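Two-domain protein containing predicted PHP-like metal-dependent phosphoesterase (Bacteroides vulgatus ATCC 8482, PDB 3E38) is a zinc-binding member of the PHP-like phosphoesterase family and probably hydrolyses phosphoester bonds, perhaps as a nuclease. Local coordinates at residues B[104-109]-B[132-137]. Sequence-based numbering, arbitrary orientation.
Sequences NAIFLS and FMFWNH. With ZN (zinc ion), chain H.
With CG turned between its backbone N and carbonyl carbon (chi1 60°), Phe134 brings its ring in alongside the Asn104 side chain, whose CB the strand pairing sets over one ring face. This is a CH-pi contact: Asn104 CB lies 3.9 Å from the centroid of the Phe134 ring. At the rim of the same ring, near its plane, Ile106 CD1 is 4.0 Å from Phe134 CE2, and Ile106 CG1 also packs against Phe132 CB. Asn104 CG stands anti to its carbonyl carbon (chi1 -85°), which carries OD1 to Asn136 ND2 for a hydrogen bond of 2.7 Å. The donor is 66° out of the Asn104 carbonyl plane, whereas OD1 lies near the Asn136 amide plane. Asn136 ND2 also bonds Glu93, a zinc ligand, and Asn104 ND2 bonds the Phe23 carbonyl, which pins both amide orientations. Replacing Asn104 by an alanine would keep CB on the ring but is likely to cost Asn136 ND2 its OD1 acceptor and the Phe23 carbonyl its donor, leaving the Asn136 amide less firmly held at Glu93. The backbones pair antiparallel: Asn104 and Phe134 exchange two bonds, as do Ile106 and Phe132, where Ile106 N to Phe132 O measures 2.8 Å. Just past this pairing, His137 NE2 binds zinc at 2.2 Å, together with Glu93, His102 and a water, giving the three-zinc site a ligand at the C-terminal end of strand 132-135, consistent with a PHP-type distorted beta/alpha barrel.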
ATOM      1  N   ASN B 104      -7.146 -31.577  14.372  1.00 26.43           N
ATOM      2  CA  ASN B 104      -8.248 -30.758  14.855  1.00 28.51           C
ATOM      3  C   ASN B 104      -9.541 -31.537  14.824  1.00 27.91           C
ATOM      4  O   ASN B 104      -9.827 -32.264  13.894  1.00 31.03           O
ATOM      5  CB  ASN B 104      -8.410 -29.473  14.084  1.00 26.40           C
ATOM      6  CG  ASN B 104      -7.525 -28.376  14.604  1.00 26.30           C
ATOM      7  OD1 ASN B 104      -6.567 -28.624  15.323  1.00 33.61           O
ATOM      8  ND2 ASN B 104      -7.859 -27.143  14.257  1.00 26.69           N
ATOM      9  N   ALA B 105     -10.264 -31.393  15.926  1.00 29.65           N
ATOM     10  CA  ALA B 105     -11.594 -31.943  16.147  1.00 26.45           C
ATOM     11  C   ALA B 105     -12.511 -30.735  16.159  1.00 28.50           C
ATOM     12  O   ALA B 105     -12.391 -29.883  17.031  1.00 27.93           O
ATOM     13  CB  ALA B 105     -11.662 -32.701  17.471  1.00 20.67           C
ATOM     14  N   ILE B 106     -13.364 -30.621  15.144  1.00 29.57           N
ATOM     15  CA  ILE B 106     -14.324 -29.521  15.105  1.00 30.42           C
ATOM     16  C   ILE B 106     -15.750 -30.080  15.134  1.00 29.58           C
ATOM     17  O   ILE B 106     -16.027 -31.284  14.967  1.00 27.17           O
ATOM     18  CB  ILE B 106     -14.059 -28.498  13.944  1.00 32.08           C
ATOM     19  CG1 ILE B 106     -14.338 -29.111  12.571  1.00 34.29           C
ATOM     20  CG2 ILE B 106     -12.583 -27.967  14.028  1.00 31.83           C
ATOM     21  CD1 ILE B 106     -14.267 -28.140  11.436  1.00 24.69           C
ATOM     22  N   PHE B 107     -16.641 -29.163  15.455  1.00 28.13           N
ATOM     23  CA  PHE B 107     -18.058 -29.485  15.672  1.00 27.25           C
ATOM     24  C   PHE B 107     -18.205 -30.261  16.977  1.00 28.21           C
ATOM     25  O   PHE B 107     -19.063 -31.091  17.169  1.00 31.78           O
ATOM     26  CB  PHE B 107     -18.707 -30.167  14.461  1.00 26.23           C
ATOM     27  CG  PHE B 107     -18.973 -29.202  13.328  1.00 19.31           C
ATOM     28  CD1 PHE B 107     -20.009 -28.303  13.425  1.00 27.96           C
ATOM     29  CD2 PHE B 107     -18.130 -29.115  12.241  1.00 24.55           C
ATOM     30  CE1 PHE B 107     -20.237 -27.412  12.440  1.00 23.20           C
ATOM     31  CE2 PHE B 107     -18.362 -28.222  11.219  1.00 23.13           C
ATOM     32  CZ  PHE B 107     -19.412 -27.361  11.322  1.00 26.56           C
ATOM     33  N   LEU B 108     -17.311 -29.959  17.879  1.00 28.13           N
ATOM     34  CA  LEU B 108     -17.409 -30.492  19.237  1.00 29.30           C
ATOM     35  C   LEU B 108     -18.545 -29.857  19.979  1.00 27.08           C
ATOM     36  O   LEU B 108     -18.990 -28.741  19.653  1.00 29.69           O
ATOM     37  CB  LEU B 108     -16.120 -30.197  20.050  1.00 30.17           C
ATOM     38  CG  LEU B 108     -14.885 -30.948  19.527  1.00 26.97           C
ATOM     39  CD1 LEU B 108     -13.632 -30.605  20.313  1.00 22.58           C
ATOM     40  CD2 LEU B 108     -15.108 -32.475  19.480  1.00 25.61           C
ATOM     41  N   SER B 109     -18.982 -30.564  21.020  1.00 28.17           N
ATOM     42  CA  SER B 109     -19.996 -30.061  21.953  1.00 30.98           C
ATOM     43  C   SER B 109     -19.321 -29.685  23.270  1.00 28.88           C
ATOM     44  O   SER B 109     -19.747 -28.776  23.987  1.00 29.23           O
ATOM     45  CB  SER B 109     -21.108 -31.084  22.170  1.00 32.25           C
ATOM     46  OG  SER B 109     -20.602 -32.275  22.727  1.00 37.78           O
ATOM     47  N   PHE B 132     -16.022 -33.494  13.437  1.00 29.34           N
ATOM     48  CA  PHE B 132     -15.377 -33.552  12.112  1.00 29.78           C
ATOM     49  C   PHE B 132     -13.887 -33.376  12.407  1.00 29.16           C
ATOM     50  O   PHE B 132     -13.458 -32.424  13.063  1.00 28.84           O
ATOM     51  CB  PHE B 132     -15.912 -32.527  11.135  1.00 30.22           C
ATOM     52  CG  PHE B 132     -15.246 -32.576   9.780  1.00 32.22           C
ATOM     53  CD1 PHE B 132     -14.071 -31.831   9.538  1.00 27.08           C
ATOM     54  CD2 PHE B 132     -15.799 -33.333   8.732  1.00 31.21           C
ATOM     55  CE1 PHE B 132     -13.444 -31.857   8.287  1.00 22.51           C
ATOM     56  CE2 PHE B 132     -15.183 -33.365   7.465  1.00 32.32           C
ATOM     57  CZ  PHE B 132     -13.996 -32.608   7.244  1.00 26.90           C
HETATM   58  N   MSE B 133     -13.124 -34.378  11.994  1.00 29.22           N
HETATM   59  CA  MSE B 133     -11.697 -34.457  12.337  1.00 30.96           C
HETATM   60  C   MSE B 133     -10.760 -34.408  11.170  1.00 29.85           C
HETATM   61  O   MSE B 133     -10.914 -35.144  10.198  1.00 30.06           O
HETATM   62  CB  MSE B 133     -11.436 -35.760  13.118  1.00 32.01           C
HETATM   63  CG  MSE B 133     -11.952 -35.663  14.582  1.00 37.80           C
HETATM   64 SE   MSE B 133     -12.160 -37.362  15.462  0.75 42.72          SE
HETATM   65  CE  MSE B 133     -13.793 -37.982  14.607  1.00 47.83           C
ATOM     66  N   PHE B 134      -9.749 -33.559  11.290  1.00 28.04           N
ATOM     67  CA  PHE B 134      -8.741 -33.514  10.243  1.00 27.27           C
ATOM     68  C   PHE B 134      -7.298 -33.424  10.727  1.00 28.93           C
ATOM     69  O   PHE B 134      -7.000 -32.897  11.768  1.00 29.18           O
ATOM     70  CB  PHE B 134      -9.065 -32.425   9.217  1.00 29.76           C
ATOM     71  CG  PHE B 134      -9.138 -31.027   9.786  1.00 24.66           C
ATOM     72  CD1 PHE B 134      -8.001 -30.231   9.858  1.00 26.78           C
ATOM     73  CD2 PHE B 134     -10.354 -30.503  10.211  1.00 32.09           C
ATOM     74  CE1 PHE B 134      -8.079 -28.913  10.352  1.00 28.51           C
ATOM     75  CE2 PHE B 134     -10.447 -29.193  10.697  1.00 27.22           C
ATOM     76  CZ  PHE B 134      -9.297 -28.398  10.771  1.00 25.92           C
ATOM     77  N   TRP B 135      -6.423 -34.046   9.951  1.00 30.35           N
ATOM     78  CA  TRP B 135      -4.983 -34.004  10.193  1.00 30.72           C
ATOM     79  C   TRP B 135      -4.399 -32.608   9.855  1.00 32.54           C
ATOM     80  O   TRP B 135      -4.545 -32.081   8.737  1.00 28.48           O
ATOM     81  CB  TRP B 135      -4.323 -35.131   9.403  1.00 30.92           C
ATOM     82  CG  TRP B 135      -2.881 -35.294   9.606  1.00 34.26           C
ATOM     83  CD1 TRP B 135      -2.124 -34.797  10.623  1.00 34.41           C
ATOM     84  CD2 TRP B 135      -2.014 -36.130   8.829  1.00 22.39           C
ATOM     85  NE1 TRP B 135      -0.823 -35.224  10.500  1.00 28.64           N
ATOM     86  CE2 TRP B 135      -0.732 -36.052   9.407  1.00 30.13           C
ATOM     87  CE3 TRP B 135      -2.201 -36.923   7.700  1.00 31.92           C
ATOM     88  CZ2 TRP B 135       0.370 -36.727   8.878  1.00 30.59           C
ATOM     89  CZ3 TRP B 135      -1.127 -37.615   7.190  1.00 21.77           C
ATOM     90  CH2 TRP B 135       0.153 -37.504   7.775  1.00 25.20           C
ATOM     91  N   ASN B 136      -3.753 -32.015  10.862  1.00 30.60           N
ATOM     92  CA  ASN B 136      -3.088 -30.721  10.710  1.00 29.61           C
ATOM     93  C   ASN B 136      -1.633 -30.811  10.231  1.00 31.52           C
ATOM     94  O   ASN B 136      -0.869 -31.669  10.637  1.00 34.67           O
ATOM     95  CB  ASN B 136      -3.095 -29.908  12.019  1.00 27.70           C
ATOM     96  CG  ASN B 136      -4.467 -29.708  12.588  1.00 29.53           C
ATOM     97  OD1 ASN B 136      -5.459 -29.694  11.869  1.00 28.89           O
ATOM     98  ND2 ASN B 136      -4.533 -29.565  13.900  1.00 28.26           N
ATOM     99  N   HIS B 137      -1.276 -29.850   9.379  1.00 32.86           N
ATOM    100  CA  HIS B 137       0.082 -29.691   8.879  1.00 29.52           C
ATOM    101  C   HIS B 137       0.874 -30.988   8.825  1.00 28.02           C
ATOM    102  O   HIS B 137       1.847 -31.147   9.522  1.00 28.12           O
ATOM    103  CB  HIS B 137       0.847 -28.639   9.709  1.00 30.43           C
ATOM    104  CG  HIS B 137       0.650 -28.733  11.192  1.00 30.55           C
ATOM    105  ND1 HIS B 137       1.218 -29.723  11.966  1.00 30.45           N
ATOM    106  CD2 HIS B 137       0.004 -27.906  12.053  1.00 28.67           C
ATOM    107  CE1 HIS B 137       0.898 -29.520  13.229  1.00 29.28           C
ATOM    108  NE2 HIS B 137       0.147 -28.440  13.305  1.00 26.66           N
TER
HETATM  109 ZN    ZN H   4      -0.468 -27.942  15.365  1.00 40.67          ZN
HETATM  110  O   HOH W   1      -1.461 -26.596  14.672  1.00 32.72           O